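Local coordinates for protein (triosephosphate isomerase) (Thermotoga maritima, PDB 1B9B) that catalyses, as a triosephosphate isomerase, the interconversion of dihydroxyacetone phosphate and D-glyceraldehyde 3-phosphate in glycolysis, at residues I1-G9 against A204-G212; D107-L118 against K146-L155. One frame throughout, in Å; residues are numbered along the deposited sequence.

From the N terminus the chain runs through residues 1-9 into the first barrel strand, 6-10, and 194 residues pass before 204-212 returns to it in interaction 1. That long loop takes in most of the barrel. Within it, interaction 2 closes a much shorter one: helix 107-119 meets the end of helix 140-152 after 27 residues that include strand 123-128. The two contacts therefore nest and do not cross. Interaction 1 ties the N-terminal lead-in and first strand to the end of helix 201-206 and strand 208-211, where the strands begin, whereas interaction 2 joins two outer-layer helices. Their centres lie about 18 Å apart, yet Ile-207 CD1 packs on Phe-152 CE2 at 4.1 Å.

Interaction 1. Residues I1-G9 against A204-G212; sequences ITRKLILAG and AGSIRILYG
Arg-208 NH1 donates to the backbone carbonyl Lys-4 O at 2.8 Å, a weak bond because the N-H...O angle is only 118°, although the oxygen lies near the guanidinium plane, at its edge. A different partner takes one face of the same group: Ile-6 CD1 lies over it, off-centre, nearer its outer atoms, 3.3 Å from Arg-208 NH2. The two side chains cross at about a right angle. Bends at chi2 and chi3 (72° and 70°) fold the arginine over, bringing its end to Lys-4 O and Ile-6 together. Replacing Arg-208 with an alanine would probably leave Lys-4 O without this donor and uncover the Ile-6 methyl that now rests on the guanidinium.

Arg-3 reaches the other way, its chain bent at chi3. Its NE comes to 2.9 Å from Gly-205 O, and its CG packs on Arg-208 CD at 3.9 Å, while NH1 forms a salt bridge with Asp-230. Further along, Ile-6 and Leu-210 both point across the contact, and Ile-6 CB meets Leu-210 CD2 at 4.1 Å, an apolar touch between buried side chains.

The touching parts run in nearly the same direction; strands 6-10 and 208-211 both belong to the TIM barrel but are not neighbours in it: strand 231-234 bonds to strand 6-10, and Ile-6 pairs with Asp-230 and Gly-232. On the far side of 208-211 comes strand 164-167, whose Val-164 touches Arg-208 and Leu-210; helix 181-198 packs on Ile-209, and helix 242-251 on Leu-5 and Leu-7.

Interaction 2. Residues D107-L118 against K146-L155; sequences DEFINRKVKAVL and KQVREGFYGL
Asn-111 of helix 107-119 faces the end of helix 140-152 where these two helices cross in the outer layer of the TIM barrel. Over the short segments their axes approach to 8.3 Å at a crossing angle of -49°, with Gly-151 on Asn-111 where the backbones come nearest.

Hydrogen bonding is concentrated on one amide. With CG anti to the backbone N (chi1 178°), Asn-111 extends ND2 to two carbonyls, both in its amide plane: Glu-150 O, at a modelled distance shorter than usual whose exact length is doubtful, and Tyr-153 O at 2.9 Å. The second bond is almost straight, N-H...O 176°, and uses a lone pair in the carbonyl plane; the first arrives nearly along the C=O axis. Two backbone oxygens thus fix the rotation of this buried amide as the helix gives way to the turn at 152-155. A water also links the helices, donating to Asp-107 OD1 and Gln-147 O.

Charges gather at the other end. The carboxylates of Asp-107 and Glu-150 stack almost parallel, an arrangement that probably depends on the cations around them: Lys-146 NZ makes salt bridges to Glu-150 OE2 (2.9 Å) and Asp-107 OD2 (3.6 Å), Arg-100 pairs with Asp-107, and Lys-137 of a neighbouring subunit with Glu-150.

Apolar packing centres on Leu-155. The side chains of Val-114 and Leu-155 cross at about a right angle, Val-114 CG1 lying 3.9 Å from Leu-155 CD1, and Lys-115 lays its CG against CD2. Leu-118 meets the same leucine tip to tip, with Leu-118 CD1 3.8 Å from Leu-155 CD2.

Interaction 1. Residues I1-G9 against A204-G212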
loop_
_atom_site.group_PDB
_atom_site.type_symbol
_atom_site.label_atom_id
_atom_site.label_comp_id
_atom_site.label_asym_id
_atom_site.label_seq_id
_atom_site.Cartn_x
_atom_site.Cartn_y
_atom_site.Cartn_z
ATOM N N ILE B 1 36.220 11.292 24.620
ATOM C CA ILE B 1 35.917 10.727 23.274
ATOM C C ILE B 1 37.075 9.858 22.799
ATOM O O ILE B 1 38.241 10.222 22.963
ATOM C CB ILE B 1 35.703 11.848 22.224
ATOM C CG1 ILE B 1 34.636 12.832 22.712
ATOM C CG2 ILE B 1 35.293 11.237 20.887
ATOM C CD1 ILE B 1 34.347 13.965 21.746
ATOM N N THR B 2 36.745 8.707 22.218
ATOM C CA THR B 2 37.742 7.775 21.685
ATOM C C THR B 2 37.132 7.035 20.496
ATOM O O THR B 2 37.596 7.178 19.364
ATOM C CB THR B 2 38.201 6.731 22.743
ATOM O OG1 THR B 2 38.855 7.397 23.832
ATOM C CG2 THR B 2 39.173 5.732 22.119
ATOM N N ARG B 3 36.086 6.255 20.761
ATOM C CA ARG B 3 35.389 5.494 19.724
ATOM C C ARG B 3 36.267 4.473 19.000
ATOM O O ARG B 3 37.297 4.812 18.414
ATOM C CB ARG B 3 34.763 6.440 18.696
ATOM C CG ARG B 3 33.255 6.583 18.794
ATOM C CD ARG B 3 32.780 7.582 17.769
ATOM N NE ARG B 3 33.347 8.892 18.059
ATOM C CZ ARG B 3 33.478 9.877 17.177
ATOM N NH1 ARG B 3 33.084 9.717 15.924
ATOM N NH2 ARG B 3 34.007 11.032 17.554
ATOM N N LYS B 4 35.829 3.219 19.038
ATOM C CA LYS B 4 36.531 2.108 18.410
ATOM C C LYS B 4 36.017 1.950 16.986
ATOM O O LYS B 4 34.833 1.729 16.779
ATOM C CB LYS B 4 36.263 0.838 19.217
ATOM C CG LYS B 4 37.081 -0.368 18.824
ATOM C CD LYS B 4 36.851 -1.489 19.823
ATOM C CE LYS B 4 37.657 -2.728 19.485
ATOM N NZ LYS B 4 37.331 -3.858 20.401
ATOM N N LEU B 5 36.905 2.072 16.008
ATOM C CA LEU B 5 36.513 1.946 14.608
ATOM C C LEU B 5 35.897 0.576 14.365
ATOM O O LEU B 5 36.125 -0.346 15.139
ATOM C CB LEU B 5 37.735 2.124 13.701
ATOM C CG LEU B 5 38.402 3.497 13.569
ATOM C CD1 LEU B 5 37.637 4.343 12.565
ATOM C CD2 LEU B 5 38.485 4.178 14.930
ATOM N N ILE B 6 35.115 0.448 13.293
ATOM C CA ILE B 6 34.470 -0.826 12.955
ATOM C C ILE B 6 34.397 -1.059 11.452
ATOM O O ILE B 6 34.006 -0.176 10.675
ATOM C CB ILE B 6 33.016 -0.927 13.498
ATOM C CG1 ILE B 6 33.005 -0.907 15.024
ATOM C CG2 ILE B 6 32.381 -2.222 13.025
ATOM C CD1 ILE B 6 31.617 -0.867 15.617
ATOM N N LEU B 7 34.782 -2.266 11.057
ATOM C CA LEU B 7 34.753 -2.673 9.665
ATOM C C LEU B 7 33.834 -3.890 9.608
ATOM O O LEU B 7 34.156 -4.954 10.143
ATOM C CB LEU B 7 36.157 -3.045 9.200
ATOM C CG LEU B 7 36.255 -3.527 7.758
ATOM C CD1 LEU B 7 35.861 -2.422 6.787
ATOM C CD2 LEU B 7 37.663 -3.981 7.519
ATOM N N ALA B 8 32.684 -3.727 8.967
ATOM C CA ALA B 8 31.719 -4.809 8.884
ATOM C C ALA B 8 31.466 -5.249 7.460
ATOM O O ALA B 8 31.405 -4.423 6.545
ATOM C CB ALA B 8 30.414 -4.378 9.531
ATOM N N GLY B 9 31.309 -6.559 7.284
ATOM C CA GLY B 9 31.057 -7.109 5.966
ATOM C C GLY B 9 29.684 -7.740 5.819
ATOM O O GLY B 9 29.356 -8.734 6.476
ATOM N N ALA B 204 26.298 11.341 21.678
ATOM C CA ALA B 204 26.597 11.509 20.259
ATOM C C ALA B 204 28.048 11.166 19.931
ATOM O O ALA B 204 28.380 10.837 18.793
ATOM C CB ALA B 204 26.272 12.942 19.817
ATOM N N GLY B 205 28.914 11.228 20.931
ATOM C CA GLY B 205 30.307 10.931 20.683
ATOM C C GLY B 205 30.631 9.466 20.845
ATOM O O GLY B 205 31.678 9.001 20.395
ATOM N N SER B 206 29.731 8.729 21.481
ATOM C CA SER B 206 29.948 7.308 21.713
ATOM C C SER B 206 29.437 6.448 20.569
ATOM O O SER B 206 29.967 5.376 20.290
ATOM C CB SER B 206 29.261 6.885 23.013
ATOM O OG SER B 206 29.739 7.643 24.113
ATOM N N ILE B 207 28.405 6.937 19.904
ATOM C CA ILE B 207 27.776 6.222 18.805
ATOM C C ILE B 207 28.607 6.208 17.526
ATOM O O ILE B 207 28.874 7.256 16.945
ATOM C CB ILE B 207 26.378 6.838 18.535
ATOM C CG1 ILE B 207 25.488 6.598 19.756
ATOM C CG2 ILE B 207 25.758 6.258 17.268
ATOM C CD1 ILE B 207 24.262 7.441 19.778
ATOM N N ARG B 208 29.017 5.022 17.090
ATOM C CA ARG B 208 29.792 4.916 15.861
ATOM C C ARG B 208 28.892 5.059 14.643
ATOM O O ARG B 208 27.837 4.436 14.571
ATOM C CB ARG B 208 30.532 3.574 15.776
ATOM C CG ARG B 208 31.713 3.464 16.704
ATOM C CD ARG B 208 31.269 3.325 18.145
ATOM N NE ARG B 208 30.650 2.025 18.381
ATOM C CZ ARG B 208 31.319 0.880 18.470
ATOM N NH1 ARG B 208 32.639 0.863 18.372
ATOM N NH2 ARG B 208 30.664 -0.253 18.678
ATOM N N ILE B 209 29.311 5.893 13.694
ATOM C CA ILE B 209 28.570 6.109 12.450
ATOM C C ILE B 209 29.466 5.661 11.292
ATOM O O ILE B 209 30.458 6.316 10.967
ATOM C CB ILE B 209 28.198 7.599 12.256
ATOM C CG1 ILE B 209 27.544 8.148 13.528
ATOM C CG2 ILE B 209 27.241 7.742 11.085
ATOM C CD1 ILE B 209 27.078 9.587 13.418
ATOM N N LEU B 210 29.124 4.532 10.682
ATOM C CA LEU B 210 29.909 3.994 9.580
ATOM C C LEU B 210 29.344 4.455 8.253
ATOM O O LEU B 210 28.180 4.838 8.168
ATOM C CB LEU B 210 29.882 2.471 9.614
ATOM C CG LEU B 210 29.708 1.818 10.977
ATOM C CD1 LEU B 210 29.606 0.316 10.807
ATOM C CD2 LEU B 210 30.872 2.188 11.876
ATOM N N TYR B 211 30.170 4.412 7.214
ATOM C CA TYR B 211 29.719 4.803 5.882
ATOM C C TYR B 211 29.407 3.520 5.112
ATOM O O TYR B 211 29.880 2.446 5.493
ATOM C CB TYR B 211 30.803 5.593 5.151
ATOM C CG TYR B 211 30.467 5.824 3.703
ATOM C CD1 TYR B 211 29.547 6.791 3.327
ATOM C CD2 TYR B 211 31.037 5.038 2.708
ATOM C CE1 TYR B 211 29.201 6.974 1.996
ATOM C CE2 TYR B 211 30.699 5.211 1.372
ATOM C CZ TYR B 211 29.780 6.180 1.024
ATOM O OH TYR B 211 29.444 6.352 -0.300
ATOM N N GLY B 212 28.633 3.615 4.033
ATOM C CA GLY B 212 28.312 2.406 3.311
ATOM C C GLY B 212 28.105 2.447 1.813
ATOM O O GLY B 212 27.645 1.454 1.257
#

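Interaction 2. Residues D107-L118 against K146-L155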
loop_
_atom_site.group_PDB
_atom_site.type_symbol
_atom_site.label_atom_id
_atom_site.label_comp_id
_atom_site.label_asym_id
_atom_site.label_seq_id
_atom_site.Cartn_x
_atom_site.Cartn_y
_atom_site.Cartn_z
ATOM N N ASP B 107 9.696 1.915 9.360
ATOM C CA ASP B 107 10.373 2.450 10.530
ATOM C C ASP B 107 9.966 1.823 11.862
ATOM O O ASP B 107 10.818 1.418 12.648
ATOM C CB ASP B 107 10.167 3.964 10.590
ATOM C CG ASP B 107 10.960 4.702 9.533
ATOM O OD1 ASP B 107 12.204 4.642 9.576
ATOM O OD2 ASP B 107 10.349 5.345 8.659
ATOM N N GLU B 108 8.667 1.756 12.120
ATOM C CA GLU B 108 8.159 1.183 13.360
ATOM C C GLU B 108 8.556 -0.283 13.482
ATOM O O GLU B 108 8.805 -0.789 14.575
ATOM C CB GLU B 108 6.642 1.333 13.397
ATOM C CG GLU B 108 5.946 0.540 14.478
ATOM C CD GLU B 108 4.434 0.666 14.387
ATOM O OE1 GLU B 108 3.950 1.512 13.597
ATOM O OE2 GLU B 108 3.735 -0.080 15.107
ATOM N N PHE B 109 8.614 -0.958 12.344
ATOM C CA PHE B 109 8.998 -2.361 12.281
ATOM C C PHE B 109 10.482 -2.429 12.679
ATOM O O PHE B 109 10.898 -3.249 13.504
ATOM C CB PHE B 109 8.797 -2.848 10.844
ATOM C CG PHE B 109 8.640 -4.328 10.706
ATOM C CD1 PHE B 109 9.735 -5.170 10.764
ATOM C CD2 PHE B 109 7.388 -4.880 10.492
ATOM C CE1 PHE B 109 9.587 -6.544 10.605
ATOM C CE2 PHE B 109 7.230 -6.251 10.333
ATOM C CZ PHE B 109 8.336 -7.084 10.391
ATOM N N ILE B 110 11.271 -1.535 12.095
ATOM C CA ILE B 110 12.700 -1.472 12.349
ATOM C C ILE B 110 13.057 -1.049 13.772
ATOM O O ILE B 110 14.034 -1.553 14.338
ATOM C CB ILE B 110 13.361 -0.541 11.329
ATOM C CG1 ILE B 110 13.170 -1.137 9.932
ATOM C CG2 ILE B 110 14.845 -0.373 11.640
ATOM C CD1 ILE B 110 13.609 -0.248 8.813
ATOM N N ASN B 111 12.266 -0.135 14.345
ATOM C CA ASN B 111 12.468 0.343 15.717
ATOM C C ASN B 111 12.343 -0.825 16.702
ATOM O O ASN B 111 13.111 -0.934 17.663
ATOM C CB ASN B 111 11.427 1.415 16.060
ATOM C CG ASN B 111 11.548 1.918 17.498
ATOM O OD1 ASN B 111 11.295 1.186 18.447
ATOM N ND2 ASN B 111 11.943 3.173 17.654
ATOM N N ARG B 112 11.364 -1.695 16.459
ATOM C CA ARG B 112 11.156 -2.852 17.311
ATOM C C ARG B 112 12.337 -3.816 17.225
ATOM O O ARG B 112 12.718 -4.425 18.225
ATOM C CB ARG B 112 9.875 -3.570 16.919
ATOM C CG ARG B 112 8.615 -2.788 17.183
ATOM C CD ARG B 112 7.408 -3.694 17.036
ATOM N NE ARG B 112 6.184 -3.061 17.509
ATOM C CZ ARG B 112 5.206 -2.638 16.715
ATOM N NH1 ARG B 112 5.301 -2.783 15.395
ATOM N NH2 ARG B 112 4.130 -2.065 17.243
ATOM N N LYS B 113 12.912 -3.967 16.034
ATOM C CA LYS B 113 14.067 -4.851 15.875
ATOM C C LYS B 113 15.282 -4.260 16.599
ATOM O O LYS B 113 16.125 -4.997 17.118
ATOM C CB LYS B 113 14.405 -5.061 14.394
ATOM C CG LYS B 113 13.338 -5.809 13.624
ATOM C CD LYS B 113 13.782 -6.150 12.206
ATOM C CE LYS B 113 12.671 -6.862 11.454
ATOM N NZ LYS B 113 13.111 -7.518 10.186
ATOM N N VAL B 114 15.376 -2.932 16.630
ATOM C CA VAL B 114 16.492 -2.292 17.310
ATOM C C VAL B 114 16.426 -2.574 18.815
ATOM O O VAL B 114 17.417 -2.993 19.419
ATOM C CB VAL B 114 16.504 -0.767 17.062
ATOM C CG1 VAL B 114 17.473 -0.099 18.001
ATOM C CG2 VAL B 114 16.917 -0.478 15.638
ATOM N N LYS B 115 15.256 -2.358 19.411
ATOM C CA LYS B 115 15.084 -2.596 20.836
ATOM C C LYS B 115 15.320 -4.060 21.122
ATOM O O LYS B 115 16.007 -4.413 22.077
ATOM C CB LYS B 115 13.674 -2.217 21.288
ATOM C CG LYS B 115 13.354 -0.746 21.142
ATOM C CD LYS B 115 11.965 -0.422 21.664
ATOM C CE LYS B 115 11.635 1.049 21.457
ATOM N NZ LYS B 115 10.240 1.390 21.870
ATOM N N ALA B 116 14.744 -4.911 20.276
ATOM C CA ALA B 116 14.866 -6.350 20.422
ATOM C C ALA B 116 16.319 -6.782 20.466
ATOM O O ALA B 116 16.720 -7.499 21.372
ATOM C CB ALA B 116 14.148 -7.049 19.283
ATOM N N VAL B 117 17.106 -6.350 19.487
ATOM C CA VAL B 117 18.519 -6.716 19.440
ATOM C C VAL B 117 19.216 -6.284 20.720
ATOM O O VAL B 117 20.006 -7.042 21.286
ATOM C CB VAL B 117 19.239 -6.069 18.229
ATOM C CG1 VAL B 117 20.736 -6.232 18.370
ATOM C CG2 VAL B 117 18.780 -6.731 16.926
ATOM N N LEU B 118 18.910 -5.074 21.182
ATOM C CA LEU B 118 19.513 -4.546 22.402
ATOM C C LEU B 118 19.152 -5.358 23.634
ATOM O O LEU B 118 19.991 -5.567 24.499
ATOM C CB LEU B 118 19.094 -3.097 22.621
ATOM C CG LEU B 118 19.615 -2.081 21.602
ATOM C CD1 LEU B 118 19.017 -0.711 21.883
ATOM C CD2 LEU B 118 21.139 -2.039 21.650
ATOM N N LYS B 146 14.443 11.622 9.995
ATOM C CA LYS B 146 13.259 10.825 10.253
ATOM C C LYS B 146 13.646 9.399 10.635
ATOM O O LYS B 146 13.136 8.849 11.613
ATOM C CB LYS B 146 12.353 10.784 9.027
ATOM C CG LYS B 146 11.242 9.771 9.180
ATOM C CD LYS B 146 10.331 9.732 7.982
ATOM C CE LYS B 146 9.403 8.528 8.055
ATOM N NZ LYS B 146 8.688 8.455 9.360
ATOM N N GLN B 147 14.558 8.809 9.864
ATOM C CA GLN B 147 14.997 7.439 10.112
ATOM C C GLN B 147 15.761 7.292 11.414
ATOM O O GLN B 147 15.674 6.253 12.069
ATOM C CB GLN B 147 15.853 6.932 8.949
ATOM C CG GLN B 147 15.179 7.103 7.593
ATOM C CD GLN B 147 15.956 6.479 6.444
ATOM O OE1 GLN B 147 17.151 6.712 6.289
ATOM N NE2 GLN B 147 15.268 5.692 5.622
ATOM N N VAL B 148 16.509 8.320 11.799
ATOM C CA VAL B 148 17.264 8.231 13.044
ATOM C C VAL B 148 16.334 8.402 14.243
ATOM O O VAL B 148 16.418 7.655 15.227
ATOM C CB VAL B 148 18.385 9.277 13.099
ATOM C CG1 VAL B 148 19.136 9.167 14.419
ATOM C CG2 VAL B 148 19.341 9.046 11.952
ATOM N N ARG B 149 15.442 9.385 14.147
ATOM C CA ARG B 149 14.480 9.645 15.206
ATOM C C ARG B 149 13.574 8.427 15.401
ATOM O O ARG B 149 13.343 7.986 16.541
ATOM C CB ARG B 149 13.651 10.864 14.852
ATOM C CG ARG B 149 14.397 12.176 14.970
ATOM C CD ARG B 149 13.464 13.317 14.590
ATOM N NE ARG B 149 14.012 14.622 14.932
ATOM C CZ ARG B 149 14.396 14.969 16.155
ATOM N NH1 ARG B 149 14.292 14.101 17.164
ATOM N NH2 ARG B 149 14.888 16.180 16.367
ATOM N N GLU B 150 13.064 7.887 14.294
ATOM C CA GLU B 150 12.215 6.709 14.357
ATOM C C GLU B 150 12.976 5.556 14.998
ATOM O O GLU B 150 12.545 5.009 16.008
ATOM C CB GLU B 150 11.750 6.310 12.960
ATOM C CG GLU B 150 10.729 7.258 12.367
ATOM C CD GLU B 150 9.303 6.914 12.769
ATOM O OE1 GLU B 150 9.117 6.321 13.853
ATOM O OE2 GLU B 150 8.365 7.248 12.006
ATOM N N GLY B 151 14.122 5.205 14.426
ATOM C CA GLY B 151 14.903 4.106 14.961
ATOM C C GLY B 151 15.275 4.192 16.435
ATOM O O GLY B 151 15.219 3.185 17.141
ATOM N N PHE B 152 15.659 5.380 16.901
ATOM C CA PHE B 152 16.056 5.569 18.300
ATOM C C PHE B 152 14.904 5.778 19.272
ATOM O O PHE B 152 15.072 5.613 20.488
ATOM C CB PHE B 152 17.024 6.754 18.442
ATOM C CG PHE B 152 18.452 6.401 18.169
ATOM C CD1 PHE B 152 18.938 6.358 16.865
ATOM C CD2 PHE B 152 19.303 6.064 19.215
ATOM C CE1 PHE B 152 20.249 5.982 16.608
ATOM C CE2 PHE B 152 20.616 5.685 18.969
ATOM C CZ PHE B 152 21.091 5.644 17.660
ATOM N N TYR B 153 13.746 6.143 18.730
ATOM C CA TYR B 153 12.557 6.402 19.534
ATOM C C TYR B 153 12.349 5.361 20.621
ATOM O O TYR B 153 12.321 4.165 20.349
ATOM C CB TYR B 153 11.322 6.447 18.641
ATOM C CG TYR B 153 10.101 6.992 19.334
ATOM C CD1 TYR B 153 10.130 8.240 19.956
ATOM C CD2 TYR B 153 8.917 6.277 19.354
ATOM C CE1 TYR B 153 9.007 8.760 20.579
ATOM C CE2 TYR B 153 7.791 6.788 19.974
ATOM C CZ TYR B 153 7.844 8.025 20.583
ATOM O OH TYR B 153 6.723 8.519 21.195
ATOM N N GLY B 154 12.207 5.821 21.856
ATOM C CA GLY B 154 11.997 4.898 22.946
ATOM C C GLY B 154 13.263 4.502 23.674
ATOM O O GLY B 154 13.205 4.090 24.831
ATOM N N LEU B 155 14.406 4.601 23.006
ATOM C CA LEU B 155 15.669 4.248 23.642
ATOM C C LEU B 155 16.098 5.397 24.535
ATOM O O LEU B 155 15.619 6.521 24.388
ATOM C CB LEU B 155 16.754 4.007 22.599
ATOM C CG LEU B 155 16.476 2.960 21.537
ATOM C CD1 LEU B 155 17.720 2.765 20.696
ATOM C CD2 LEU B 155 16.082 1.658 22.203
HETATM O O HOH W 1 14.336 3.755 10.903
#